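Local coordinates for cruciferin (Brassica napus, PDB 3KGL), which probably serves as a seed storage protein, an 11S globulin of the cupin fold that acts as a nutrient reserve in rapeseed, at residues Pro17-Lys22 with Val30-Ala35; Pro36-Ser41 with Asn345-Val350; Gln339-Ala344 with Glu399-Ala404; Ala355-Val360 with Gly370-Gly375. All coordinates share one frame; numbering follows the deposited sequence.

Contact 1. Residues Pro17-Lys22 with Val30-Ala35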
loop_
_atom_site.group_PDB
_atom_site.type_symbol
_atom_site.label_atom_id
_atom_site.label_comp_id
_atom_site.label_asym_id
_atom_site.label_seq_id
_atom_site.Cartn_x
_atom_site.Cartn_y
_atom_site.Cartn_z
ATOM N N PRO A 17 -3.740 0.679 -28.738
ATOM C CA PRO A 17 -4.268 1.922 -28.171
ATOM C C PRO A 17 -5.767 2.084 -28.374
ATOM O O PRO A 17 -6.291 1.527 -29.319
ATOM C CB PRO A 17 -3.481 2.991 -28.925
ATOM C CG PRO A 17 -2.192 2.365 -29.158
ATOM C CD PRO A 17 -2.509 0.932 -29.499
ATOM N N SER A 18 -6.435 2.827 -27.493
ATOM C CA SER A 18 -7.888 2.979 -27.563
ATOM C C SER A 18 -8.324 4.411 -27.764
ATOM O O SER A 18 -9.511 4.666 -27.956
ATOM C CB SER A 18 -8.581 2.414 -26.320
ATOM O OG SER A 18 -8.473 0.997 -26.296
ATOM N N HIS A 19 -7.374 5.340 -27.695
ATOM C CA HIS A 19 -7.647 6.754 -27.946
ATOM C C HIS A 19 -6.366 7.324 -28.514
ATOM O O HIS A 19 -5.278 6.883 -28.132
ATOM C CB HIS A 19 -7.980 7.534 -26.658
ATOM C CG HIS A 19 -8.814 6.785 -25.658
ATOM N ND1 HIS A 19 -10.172 6.990 -25.522
ATOM C CD2 HIS A 19 -8.471 5.868 -24.717
ATOM C CE1 HIS A 19 -10.633 6.210 -24.556
ATOM N NE2 HIS A 19 -9.623 5.520 -24.052
ATOM N N VAL A 20 -6.471 8.299 -29.415
ATOM C CA VAL A 20 -5.256 8.948 -29.887
ATOM C C VAL A 20 -5.309 10.470 -29.814
ATOM O O VAL A 20 -6.324 11.081 -30.103
ATOM C CB VAL A 20 -4.799 8.416 -31.254
ATOM C CG1 VAL A 20 -3.800 9.366 -31.911
ATOM C CG2 VAL A 20 -4.175 7.039 -31.057
ATOM N N LEU A 21 -4.218 11.068 -29.356
ATOM C CA LEU A 21 -4.121 12.512 -29.262
ATOM C C LEU A 21 -3.154 12.944 -30.323
ATOM O O LEU A 21 -1.936 12.772 -30.188
ATOM C CB LEU A 21 -3.624 12.953 -27.890
ATOM C CG LEU A 21 -4.488 12.424 -26.752
ATOM C CD1 LEU A 21 -3.796 12.661 -25.434
ATOM C CD2 LEU A 21 -5.832 13.101 -26.798
ATOM N N LYS A 22 -3.713 13.486 -31.396
ATOM C CA LYS A 22 -2.927 13.870 -32.550
ATOM C C LYS A 22 -2.404 15.279 -32.335
ATOM O O LYS A 22 -3.171 16.211 -32.127
ATOM C CB LYS A 22 -3.758 13.725 -33.837
ATOM C CG LYS A 22 -4.287 12.299 -34.028
ATOM C CD LYS A 22 -5.463 12.170 -34.988
ATOM C CE LYS A 22 -5.020 11.548 -36.311
ATOM N NZ LYS A 22 -6.076 10.685 -36.936
ATOM N N VAL A 30 -2.832 6.082 -26.334
ATOM C CA VAL A 30 -3.018 5.653 -24.965
ATOM C C VAL A 30 -3.968 4.464 -24.854
ATOM O O VAL A 30 -5.055 4.469 -25.446
ATOM C CB VAL A 30 -3.459 6.844 -24.074
ATOM C CG1 VAL A 30 -4.203 7.859 -24.896
ATOM C CG2 VAL A 30 -4.287 6.378 -22.894
ATOM N N TRP A 31 -3.520 3.453 -24.099
ATOM C CA TRP A 31 -4.248 2.207 -23.854
ATOM C C TRP A 31 -5.362 2.385 -22.844
ATOM O O TRP A 31 -5.328 3.290 -22.017
ATOM C CB TRP A 31 -3.301 1.129 -23.348
ATOM C CG TRP A 31 -2.753 0.247 -24.424
ATOM C CD1 TRP A 31 -3.239 -0.959 -24.804
ATOM C CD2 TRP A 31 -1.610 0.493 -25.254
ATOM N NE1 TRP A 31 -2.480 -1.484 -25.816
ATOM C CE2 TRP A 31 -1.475 -0.611 -26.114
ATOM C CE3 TRP A 31 -0.694 1.539 -25.357
ATOM C CZ2 TRP A 31 -0.469 -0.701 -27.057
ATOM C CZ3 TRP A 31 0.309 1.448 -26.301
ATOM C CH2 TRP A 31 0.416 0.335 -27.135
ATOM N N ASP A 32 -6.348 1.499 -22.900
ATOM C CA ASP A 32 -7.474 1.584 -21.988
ATOM C C ASP A 32 -7.256 0.801 -20.682
ATOM O O ASP A 32 -7.142 -0.431 -20.681
ATOM C CB ASP A 32 -8.737 1.092 -22.673
ATOM C CG ASP A 32 -9.974 1.416 -21.883
ATOM O OD1 ASP A 32 -9.889 2.269 -20.971
ATOM O OD2 ASP A 32 -11.029 0.829 -22.175
ATOM N N HIS A 33 -7.220 1.517 -19.564
ATOM C CA HIS A 33 -6.991 0.868 -18.283
ATOM C C HIS A 33 -8.284 0.321 -17.690
ATOM O O HIS A 33 -8.246 -0.387 -16.686
ATOM C CB HIS A 33 -6.312 1.835 -17.311
ATOM C CG HIS A 33 -6.925 3.197 -17.300
ATOM N ND1 HIS A 33 -6.624 4.154 -18.246
ATOM C CD2 HIS A 33 -7.832 3.759 -16.465
ATOM C CE1 HIS A 33 -7.318 5.250 -17.989
ATOM N NE2 HIS A 33 -8.059 5.039 -16.916
ATOM N N HIS A 34 -9.418 0.658 -18.309
ATOM C CA HIS A 34 -10.726 0.121 -17.912
ATOM C C HIS A 34 -10.990 -1.252 -18.529
ATOM O O HIS A 34 -12.012 -1.880 -18.259
ATOM C CB HIS A 34 -11.866 1.051 -18.328
ATOM C CG HIS A 34 -11.781 2.421 -17.743
ATOM N ND1 HIS A 34 -11.616 3.547 -18.519
ATOM C CD2 HIS A 34 -11.858 2.852 -16.462
ATOM C CE1 HIS A 34 -11.590 4.613 -17.739
ATOM N NE2 HIS A 34 -11.734 4.220 -16.486
ATOM N N ALA A 35 -10.092 -1.699 -19.394
ATOM C CA ALA A 35 -10.171 -3.055 -19.892
ATOM C C ALA A 35 -9.993 -3.993 -18.699
ATOM O O ALA A 35 -9.070 -3.816 -17.901
ATOM C CB ALA A 35 -9.087 -3.298 -20.936
#
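Pro-17 lies over one face of the Trp-31 indole, the two side chains side by side and pointing the same way. Its CD is 3.9 Å from the centroid of the six-membered ring and 22° off the ring normal, a CH-pi contact made over the benzo half. CG covers the outer rim of the same half, beside CZ3 and CH2.

The backbone bonds form a classic beta bulge, in which Ser-18 and His-19 both stand opposite Val-30. The carbonyl O of Val-30 takes a nearly straight bond from Ser-18 N (3.0 Å) and a weak one from His-19 N (3.3 Å). In return, Val-30 N donates to His-19 O at 3.1 Å, closing the antiparallel hydrogen-bonded pair.

The remaining side-chain contacts are smaller and unbonded. Val-30 CG1 approaches His-19 CB at 4.2 Å, while the His-19 ring brings CD2 to within 3.8 Å of Val-30 O. Ser-18 OG rests against Asp-32 CB at 3.6 Å. The Asp-32 carboxylate is used within its own segment: with CG anti to the backbone N (chi1 -168°), OD1 accepts from His-34 N, an Asx turn within the type I turn from Asp-32 to Ala-35.

The bulge closes the open end of the hairpin of strands 19-23 and 26-30, at the edge of an N-terminal cupin sheet. Gln-203 bonds to the backbone of Val-20 and Lys-22 farther along. Inward, Trp-31 meets Phe-45 of strand 43-50 edge-to-face, and beyond the turn the chain enters helix 36-41.

Contact 2. Residues Pro36-Ser41 with Asn345-Val350; sequences PQLRCS and NAVLYV
The flat amide of Asn-345 comes up to Ser-41 through its nitrogen, ND2 lying 3.3 Å from Ser-41 CA and donating a weak but straight bond to Ser-41 O (3.4 Å, 172° at the hydrogen). CG stands anti to the carbonyl carbon (chi1 -73°), which carries the amide across to segment 36-41. The amide has further partners: OD1 accepts from Gln-382 N, and ND2 also donates to Gln-187 O of the second subunit, whose Leu-188 packs against the same side chain. With an alanine here, Gln-382 N and Gln-187 O of the second subunit would probably each lose a mate, and the weak bond to Ser-41 O would go.

Ser-41 OG lies 3.4 Å from Ala-346 O, a weak interaction at most, and has a hydrogen-bond partner in the hydroxyl of Ser-379. The contact joins the two cupin domains of the chain: helix 36-41 follows the first strands of the N-terminal cupin, and strand 346-352 runs inside a sheet of the C-terminal one, between strands 394-401 and 377-380.

Farther along, the chemistry turns apolar. Leu-38 and Val-347 cross at about a right angle, CD2 of the leucine meeting CG2 of the valine at 4.0 Å. Val-347 continues the packing onto Val-43 and Phe-45 of strand 43-50, and a disulfide from Cys-40 to Cys-7 ties the helix to the beginning of the chain.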
loop_
_atom_site.group_PDB
_atom_site.type_symbol
_atom_site.label_atom_id
_atom_site.label_comp_id
_atom_site.label_asym_id
_atom_site.label_seq_id
_atom_site.Cartn_x
_atom_site.Cartn_y
_atom_site.Cartn_z
ATOM N N PRO A 36 -10.885 -4.987 -18.557
ATOM C CA PRO A 36 -10.744 -5.930 -17.442
ATOM C C PRO A 36 -9.316 -6.433 -17.323
ATOM O O PRO A 36 -8.741 -6.378 -16.255
ATOM C CB PRO A 36 -11.684 -7.053 -17.836
ATOM C CG PRO A 36 -12.781 -6.325 -18.570
ATOM C CD PRO A 36 -12.080 -5.270 -19.369
ATOM N N GLN A 37 -8.748 -6.889 -18.426
ATOM C CA GLN A 37 -7.372 -7.381 -18.465
ATOM C C GLN A 37 -6.305 -6.392 -17.970
ATOM O O GLN A 37 -5.336 -6.796 -17.315
ATOM C CB GLN A 37 -7.065 -7.844 -19.887
ATOM C CG GLN A 37 -5.637 -7.730 -20.330
ATOM C CD GLN A 37 -5.474 -8.180 -21.772
ATOM O OE1 GLN A 37 -4.361 -8.222 -22.302
ATOM N NE2 GLN A 37 -6.595 -8.519 -22.418
ATOM N N LEU A 38 -6.467 -5.107 -18.285
ATOM C CA LEU A 38 -5.507 -4.099 -17.828
ATOM C C LEU A 38 -5.767 -3.661 -16.393
ATOM O O LEU A 38 -4.828 -3.362 -15.656
ATOM C CB LEU A 38 -5.465 -2.883 -18.760
ATOM C CG LEU A 38 -4.412 -2.946 -19.867
ATOM C CD1 LEU A 38 -4.167 -1.569 -20.440
ATOM C CD2 LEU A 38 -3.122 -3.517 -19.322
ATOM N N ARG A 39 -7.041 -3.628 -16.008
ATOM C CA ARG A 39 -7.449 -3.237 -14.660
ATOM C C ARG A 39 -6.877 -4.178 -13.597
ATOM O O ARG A 39 -6.384 -3.729 -12.564
ATOM C CB ARG A 39 -8.976 -3.150 -14.574
ATOM C CG ARG A 39 -9.558 -2.904 -13.192
ATOM C CD ARG A 39 -10.965 -2.301 -13.295
ATOM N NE ARG A 39 -11.887 -3.182 -14.007
ATOM C CZ ARG A 39 -12.967 -2.773 -14.673
ATOM N NH1 ARG A 39 -13.271 -1.479 -14.733
ATOM N NH2 ARG A 39 -13.736 -3.667 -15.289
ATOM N N CYS A 40 -6.926 -5.475 -13.866
ATOM C CA CYS A 40 -6.295 -6.472 -13.009
ATOM C C CYS A 40 -4.824 -6.157 -12.739
ATOM O O CYS A 40 -4.410 -6.060 -11.587
ATOM C CB CYS A 40 -6.432 -7.873 -13.627
ATOM S SG CYS A 40 -5.511 -9.232 -12.802
ATOM N N SER A 41 -4.037 -6.009 -13.798
ATOM C CA SER A 41 -2.608 -5.745 -13.659
ATOM C C SER A 41 -2.326 -4.431 -12.945
ATOM O O SER A 41 -1.200 -4.161 -12.548
ATOM C CB SER A 41 -1.923 -5.765 -15.027
ATOM O OG SER A 41 -1.471 -7.075 -15.337
ATOM N N ASN A 345 2.853 -8.273 -11.412
ATOM C CA ASN A 345 2.022 -8.302 -12.592
ATOM C C ASN A 345 2.868 -7.833 -13.746
ATOM O O ASN A 345 3.661 -6.914 -13.594
ATOM C CB ASN A 345 0.816 -7.405 -12.408
ATOM C CG ASN A 345 -0.181 -7.996 -11.464
ATOM O OD1 ASN A 345 -0.045 -9.153 -11.048
ATOM N ND2 ASN A 345 -1.192 -7.216 -11.108
ATOM N N ALA A 346 2.727 -8.482 -14.891
ATOM C CA ALA A 346 3.516 -8.117 -16.055
ATOM C C ALA A 346 2.651 -7.426 -17.090
ATOM O O ALA A 346 1.424 -7.526 -17.064
ATOM C CB ALA A 346 4.175 -9.349 -16.654
ATOM N N VAL A 347 3.308 -6.705 -17.987
ATOM C CA VAL A 347 2.662 -6.137 -19.158
ATOM C C VAL A 347 3.671 -6.245 -20.304
ATOM O O VAL A 347 4.803 -5.780 -20.193
ATOM C CB VAL A 347 2.161 -4.703 -18.878
ATOM C CG1 VAL A 347 2.607 -3.709 -19.950
ATOM C CG2 VAL A 347 0.645 -4.709 -18.656
ATOM N N LEU A 348 3.278 -6.926 -21.376
ATOM C CA LEU A 348 4.223 -7.321 -22.415
ATOM C C LEU A 348 3.976 -6.569 -23.706
ATOM O O LEU A 348 2.847 -6.505 -24.206
ATOM C CB LEU A 348 4.129 -8.819 -22.675
ATOM C CG LEU A 348 5.016 -9.363 -23.792
ATOM C CD1 LEU A 348 5.354 -10.817 -23.523
ATOM C CD2 LEU A 348 4.355 -9.225 -25.148
ATOM N N TYR A 349 5.046 -6.017 -24.258
ATOM C CA TYR A 349 4.939 -5.244 -25.485
ATOM C C TYR A 349 5.894 -5.813 -26.520
ATOM O O TYR A 349 7.068 -6.058 -26.227
ATOM C CB TYR A 349 5.230 -3.766 -25.196
ATOM C CG TYR A 349 5.180 -2.816 -26.374
ATOM C CD1 TYR A 349 3.986 -2.239 -26.785
ATOM C CD2 TYR A 349 6.346 -2.457 -27.043
ATOM C CE1 TYR A 349 3.950 -1.347 -27.860
ATOM C CE2 TYR A 349 6.325 -1.572 -28.111
ATOM C CZ TYR A 349 5.128 -1.017 -28.513
ATOM O OH TYR A 349 5.130 -0.136 -29.570
ATOM N N VAL A 350 5.374 -6.053 -27.722
ATOM C CA VAL A 350 6.187 -6.536 -28.821
ATOM C C VAL A 350 6.768 -5.328 -29.548
ATOM O O VAL A 350 6.034 -4.418 -29.924
ATOM C CB VAL A 350 5.331 -7.363 -29.783
ATOM C CG1 VAL A 350 6.170 -7.901 -30.948
ATOM C CG2 VAL A 350 4.678 -8.483 -29.027
#

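Contact 3. Residues Gln339-Ala344 with Glu399-Ala404; sequences QWNANA and EFKTNA
Ala-344 packs closely against segment 399-404: its CB sits 3.8 Å from Lys-401 CB, equally near Asn-403 CB, and 3.7 Å from Thr-402 N, so one methyl touches three successive residues. Nearer the strands, the buried Lys-401 reaches Asn-341. The lysine chain, extended beyond CG, crosses the asparagine at about a right angle, and NZ donates to OD1 at 3.1 Å from above the carbonyl plane. Lys-401 NZ also forms a salt bridge with Glu-399 OE1 (3.4 Å), while OE2 accepts from Trp-397 NE1; the two acceptors of the amine probably offset part of its buried charge. A leucine in place of Asn-341 would probably cost the Lys-401 amine its amide acceptor, leaving the salt bridge to carry more of the charge.

The loose part is the 4.2 Å approach of Gln-339 OE1 to Glu-399 OE2. The other end is more exposed and polar: Asn-403 ND2 donates to Asn-343 O at 3.0 Å, and Asn-343 OD1 is engaged by Gln-407 N.

The contact lies where strands 334-341 and 394-401, from the two sheets of the C-terminal cupin, run into loops. Ile-408 of strand 408-410 packs on Lys-401, and Trp-340 stacks on Phe-60 of the second subunit.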
loop_
_atom_site.group_PDB
_atom_site.type_symbol
_atom_site.label_atom_id
_atom_site.label_comp_id
_atom_site.label_asym_id
_atom_site.label_seq_id
_atom_site.Cartn_x
_atom_site.Cartn_y
_atom_site.Cartn_z
ATOM N N GLN A 339 6.834 -19.934 -17.826
ATOM C CA GLN A 339 7.168 -19.275 -16.567
ATOM C C GLN A 339 5.964 -18.504 -16.017
ATOM O O GLN A 339 5.023 -18.200 -16.744
ATOM C CB GLN A 339 8.347 -18.314 -16.780
ATOM C CG GLN A 339 8.057 -17.137 -17.727
ATOM C CD GLN A 339 9.314 -16.496 -18.299
ATOM O OE1 GLN A 339 9.358 -15.283 -18.549
ATOM N NE2 GLN A 339 10.342 -17.312 -18.518
ATOM N N TRP A 340 5.989 -18.193 -14.729
ATOM C CA TRP A 340 5.031 -17.250 -14.172
ATOM C C TRP A 340 5.791 -16.245 -13.333
ATOM O O TRP A 340 6.978 -16.397 -13.128
ATOM C CB TRP A 340 3.964 -17.959 -13.352
ATOM C CG TRP A 340 4.337 -18.345 -11.927
ATOM C CD1 TRP A 340 4.244 -17.558 -10.806
ATOM C CD2 TRP A 340 4.789 -19.630 -11.467
ATOM N NE1 TRP A 340 4.630 -18.265 -9.694
ATOM C CE2 TRP A 340 4.967 -19.538 -10.072
ATOM C CE3 TRP A 340 5.072 -20.844 -12.103
ATOM C CZ2 TRP A 340 5.420 -20.599 -9.313
ATOM C CZ3 TRP A 340 5.520 -21.898 -11.344
ATOM C CH2 TRP A 340 5.690 -21.771 -9.967
ATOM N N ASN A 341 5.128 -15.198 -12.874
ATOM C CA ASN A 341 5.785 -14.262 -11.980
ATOM C C ASN A 341 5.275 -14.437 -10.556
ATOM O O ASN A 341 4.068 -14.422 -10.312
ATOM C CB ASN A 341 5.628 -12.830 -12.486
ATOM C CG ASN A 341 6.341 -12.610 -13.803
ATOM O OD1 ASN A 341 7.229 -13.378 -14.152
ATOM N ND2 ASN A 341 5.954 -11.574 -14.543
ATOM N N ALA A 342 6.206 -14.629 -9.626
ATOM C CA ALA A 342 5.874 -14.976 -8.250
ATOM C C ALA A 342 5.309 -13.805 -7.468
ATOM O O ALA A 342 4.533 -14.004 -6.530
ATOM C CB ALA A 342 7.081 -15.525 -7.551
ATOM N N ASN A 343 5.689 -12.587 -7.858
ATOM C CA ASN A 343 5.387 -11.398 -7.052
ATOM C C ASN A 343 5.093 -10.134 -7.844
ATOM O O ASN A 343 5.087 -9.036 -7.285
ATOM C CB ASN A 343 6.516 -11.113 -6.054
ATOM C CG ASN A 343 7.879 -10.875 -6.734
ATOM O OD1 ASN A 343 8.120 -11.287 -7.875
ATOM N ND2 ASN A 343 8.780 -10.215 -6.010
ATOM N N ALA A 344 4.840 -10.284 -9.139
ATOM C CA ALA A 344 4.580 -9.121 -9.981
ATOM C C ALA A 344 3.508 -9.355 -11.032
ATOM O O ALA A 344 3.276 -10.474 -11.495
ATOM C CB ALA A 344 5.858 -8.662 -10.648
ATOM N N GLU A 399 8.952 -6.522 -21.326
ATOM C CA GLU A 399 8.001 -6.724 -20.217
ATOM C C GLU A 399 8.211 -5.678 -19.115
ATOM O O GLU A 399 9.337 -5.423 -18.709
ATOM C CB GLU A 399 8.165 -8.106 -19.581
ATOM C CG GLU A 399 8.093 -9.301 -20.526
ATOM C CD GLU A 399 8.315 -10.638 -19.805
ATOM O OE1 GLU A 399 7.916 -10.766 -18.622
ATOM O OE2 GLU A 399 8.884 -11.568 -20.426
ATOM N N PHE A 400 7.128 -5.082 -18.627
ATOM C CA PHE A 400 7.181 -4.223 -17.445
ATOM C C PHE A 400 6.502 -4.912 -16.267
ATOM O O PHE A 400 5.290 -5.079 -16.267
ATOM C CB PHE A 400 6.474 -2.891 -17.692
ATOM C CG PHE A 400 7.175 -1.994 -18.664
ATOM C CD1 PHE A 400 8.347 -1.349 -18.316
ATOM C CD2 PHE A 400 6.652 -1.773 -19.918
ATOM C CE1 PHE A 400 8.991 -0.506 -19.210
ATOM C CE2 PHE A 400 7.290 -0.932 -20.813
ATOM C CZ PHE A 400 8.461 -0.299 -20.457
ATOM N N LYS A 401 7.278 -5.293 -15.258
ATOM C CA LYS A 401 6.733 -5.971 -14.078
ATOM C C LYS A 401 6.458 -5.001 -12.916
ATOM O O LYS A 401 7.117 -3.973 -12.798
ATOM C CB LYS A 401 7.672 -7.100 -13.657
ATOM C CG LYS A 401 8.196 -7.870 -14.850
ATOM C CD LYS A 401 8.532 -9.315 -14.521
ATOM C CE LYS A 401 8.804 -10.079 -15.791
ATOM N NZ LYS A 401 9.229 -11.465 -15.543
ATOM N N THR A 402 5.477 -5.315 -12.071
ATOM C CA THR A 402 5.103 -4.406 -10.979
ATOM C C THR A 402 5.734 -4.779 -9.649
ATOM O O THR A 402 5.068 -4.781 -8.612
ATOM C CB THR A 402 3.589 -4.310 -10.784
ATOM O OG1 THR A 402 3.035 -5.631 -10.736
ATOM C CG2 THR A 402 2.974 -3.540 -11.922
ATOM N N ASN A 403 7.019 -5.093 -9.696
ATOM C CA ASN A 403 7.812 -5.268 -8.503
ATOM C C ASN A 403 9.192 -4.722 -8.796
ATOM O O ASN A 403 9.738 -4.984 -9.862
ATOM C CB ASN A 403 7.895 -6.751 -8.108
ATOM C CG ASN A 403 8.205 -6.942 -6.625
ATOM O OD1 ASN A 403 9.274 -6.560 -6.140
ATOM N ND2 ASN A 403 7.254 -7.514 -5.895
ATOM N N ALA A 404 9.754 -3.961 -7.867
ATOM C CA ALA A 404 11.121 -3.480 -8.036
ATOM C C ALA A 404 12.075 -4.613 -8.437
ATOM O O ALA A 404 12.927 -4.438 -9.315
ATOM C CB ALA A 404 11.604 -2.788 -6.772
#

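Contact 4. Residues Ala355-Val360 with Gly370-Gly375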
loop_
_atom_site.group_PDB
_atom_site.type_symbol
_atom_site.label_atom_id
_atom_site.label_comp_id
_atom_site.label_asym_id
_atom_site.label_seq_id
_atom_site.Cartn_x
_atom_site.Cartn_y
_atom_site.Cartn_z
ATOM N N ALA A 355 5.294 -13.758 -32.240
ATOM C CA ALA A 355 5.474 -15.013 -31.531
ATOM C C ALA A 355 4.135 -15.590 -31.104
ATOM O O ALA A 355 3.136 -14.880 -30.977
ATOM C CB ALA A 355 6.387 -14.831 -30.339
ATOM N N HIS A 356 4.111 -16.894 -30.893
ATOM C CA HIS A 356 2.886 -17.543 -30.496
ATOM C C HIS A 356 2.934 -17.849 -29.011
ATOM O O HIS A 356 3.824 -18.565 -28.538
ATOM C CB HIS A 356 2.662 -18.815 -31.299
ATOM C CG HIS A 356 1.329 -19.438 -31.049
ATOM N ND1 HIS A 356 0.222 -19.154 -31.821
ATOM C CD2 HIS A 356 0.914 -20.297 -30.087
ATOM C CE1 HIS A 356 -0.816 -19.824 -31.353
ATOM N NE2 HIS A 356 -0.423 -20.525 -30.302
ATOM N N VAL A 357 1.983 -17.288 -28.271
ATOM C CA VAL A 357 1.991 -17.452 -26.825
ATOM C C VAL A 357 0.740 -18.110 -26.280
ATOM O O VAL A 357 -0.355 -17.977 -26.824
ATOM C CB VAL A 357 2.279 -16.124 -26.032
ATOM C CG1 VAL A 357 2.101 -14.868 -26.880
ATOM C CG2 VAL A 357 1.406 -16.051 -24.796
ATOM N N GLN A 358 0.936 -18.836 -25.191
ATOM C CA GLN A 358 -0.161 -19.355 -24.410
ATOM C C GLN A 358 -0.059 -18.815 -22.980
ATOM O O GLN A 358 1.020 -18.769 -22.382
ATOM C CB GLN A 358 -0.147 -20.880 -24.428
ATOM C CG GLN A 358 0.081 -21.470 -25.808
ATOM C CD GLN A 358 -0.240 -22.953 -25.879
ATOM O OE1 GLN A 358 -1.366 -23.375 -25.601
ATOM N NE2 GLN A 358 0.748 -23.751 -26.264
ATOM N N VAL A 359 -1.198 -18.386 -22.455
ATOM C CA VAL A 359 -1.305 -17.904 -21.093
ATOM C C VAL A 359 -2.370 -18.760 -20.406
ATOM O O VAL A 359 -3.484 -18.898 -20.916
ATOM C CB VAL A 359 -1.734 -16.426 -21.086
ATOM C CG1 VAL A 359 -1.664 -15.839 -19.695
ATOM C CG2 VAL A 359 -0.869 -15.640 -22.034
ATOM N N VAL A 360 -2.020 -19.352 -19.265
ATOM C CA VAL A 360 -2.959 -20.172 -18.507
ATOM C C VAL A 360 -3.230 -19.566 -17.115
ATOM O O VAL A 360 -2.287 -19.211 -16.394
ATOM C CB VAL A 360 -2.396 -21.584 -18.337
ATOM C CG1 VAL A 360 -3.418 -22.485 -17.666
ATOM C CG2 VAL A 360 -1.951 -22.132 -19.674
ATOM N N GLY A 370 -2.418 -17.600 -29.206
ATOM C CA GLY A 370 -2.364 -16.940 -30.492
ATOM C C GLY A 370 -1.195 -15.994 -30.731
ATOM O O GLY A 370 -0.244 -15.866 -29.937
ATOM N N GLN A 371 -1.283 -15.305 -31.858
ATOM C CA GLN A 371 -0.187 -14.492 -32.328
ATOM C C GLN A 371 -0.181 -13.128 -31.662
ATOM O O GLN A 371 -1.228 -12.575 -31.308
ATOM C CB GLN A 371 -0.268 -14.356 -33.840
ATOM C CG GLN A 371 1.067 -14.482 -34.558
ATOM C CD GLN A 371 1.733 -15.853 -34.398
ATOM O OE1 GLN A 371 1.155 -16.806 -33.846
ATOM N NE2 GLN A 371 2.968 -15.950 -34.880
ATOM N N VAL A 372 1.016 -12.592 -31.497
ATOM C CA VAL A 372 1.210 -11.311 -30.848
ATOM C C VAL A 372 2.362 -10.658 -31.589
ATOM O O VAL A 372 3.438 -11.247 -31.727
ATOM C CB VAL A 372 1.548 -11.509 -29.363
ATOM C CG1 VAL A 372 2.185 -10.292 -28.798
ATOM C CG2 VAL A 372 0.297 -11.837 -28.595
ATOM N N SER A 373 2.133 -9.454 -32.093
ATOM C CA SER A 373 3.080 -8.852 -33.012
ATOM C C SER A 373 3.363 -7.394 -32.679
ATOM O O SER A 373 2.779 -6.838 -31.755
ATOM C CB SER A 373 2.538 -8.964 -34.431
ATOM O OG SER A 373 1.298 -8.290 -34.539
ATOM N N GLN A 374 4.254 -6.780 -33.455
ATOM C CA GLN A 374 4.676 -5.402 -33.229
ATOM C C GLN A 374 3.578 -4.450 -32.764
ATOM O O GLN A 374 2.537 -4.314 -33.410
ATOM C CB GLN A 374 5.346 -4.836 -34.476
ATOM C CG GLN A 374 5.757 -3.384 -34.333
ATOM C CD GLN A 374 7.043 -3.066 -35.081
ATOM O OE1 GLN A 374 7.830 -3.960 -35.404
ATOM N NE2 GLN A 374 7.265 -1.784 -35.354
ATOM N N GLY A 375 3.826 -3.792 -31.632
ATOM C CA GLY A 375 2.944 -2.758 -31.115
ATOM C C GLY A 375 1.783 -3.250 -30.279
ATOM O O GLY A 375 1.062 -2.455 -29.696
#
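His-356 lays its imidazole over the backbone of Gly-370, CE1 coming to 3.4 Å from Gly-370 CA, with the glycine N and O on one face of the ring. The two segments form an antiparallel ladder in the C-terminal cupin barrel, strand 354-360 pairing with strand 371-373 just where the chain turns a corner at Gly-370. Gly-370 and Val-357 make a hydrogen-bonded pair: Val-357 N donates to Gly-370 O at 3.1 Å and Gly-370 N to Val-357 O at 3.2 Å. At the next such pair Ala-355 N donates to Val-372 O, and the return bond is weak.

Between these pairs His-356 and Gln-371 lie on one face of the sheet, Ala-355, Val-357 and Val-372 on the other. The histidine ND1 donates to Gln-371 OE1 at 3.2 Å, the oxygen lying in the ring plane. A bend at chi2 (63°) folds the glutamine back so that its amide can reach the ring, the two planes being 48° apart. His-356 NE2 bonds to Asp-369 OD1, and a sulfate ion lies about 3 Å from the side chain; a protonated ring would be consistent with these surroundings.

The face of Ala-355, Val-357 and Val-372 turns to the interior, where Val-357 packs on Phe-368 and Val-386, and Val-372 on Val-350. Across the ladder Val-357 CG1 touches Val-372 CG2 at 3.9 Å.

In the fold
Contacts 2 and 3 are the buried ones, whereas contact 1, a bulged bridge at a sheet edge, and contact 4, a short ladder, are partly buried. Contact 1 belongs to the N-terminal cupin and contacts 3 and 4 to the C-terminal one; contact 2 joins the two. Strand 346-352 is the common hub: it pairs with strand 394-401 of contact 3 through Val-347 and Phe-400, touches strand 371-373 of contact 4 at Val-350, and meets Trp-31 of contact 1 with Tyr-349. Backbone bonding dominates contacts 1 and 4, while side-chain amides and a buried lysine carry much of contacts 2 and 3. Contacts 2, 3 and 4 all reach the second subunit; contact 1 does not.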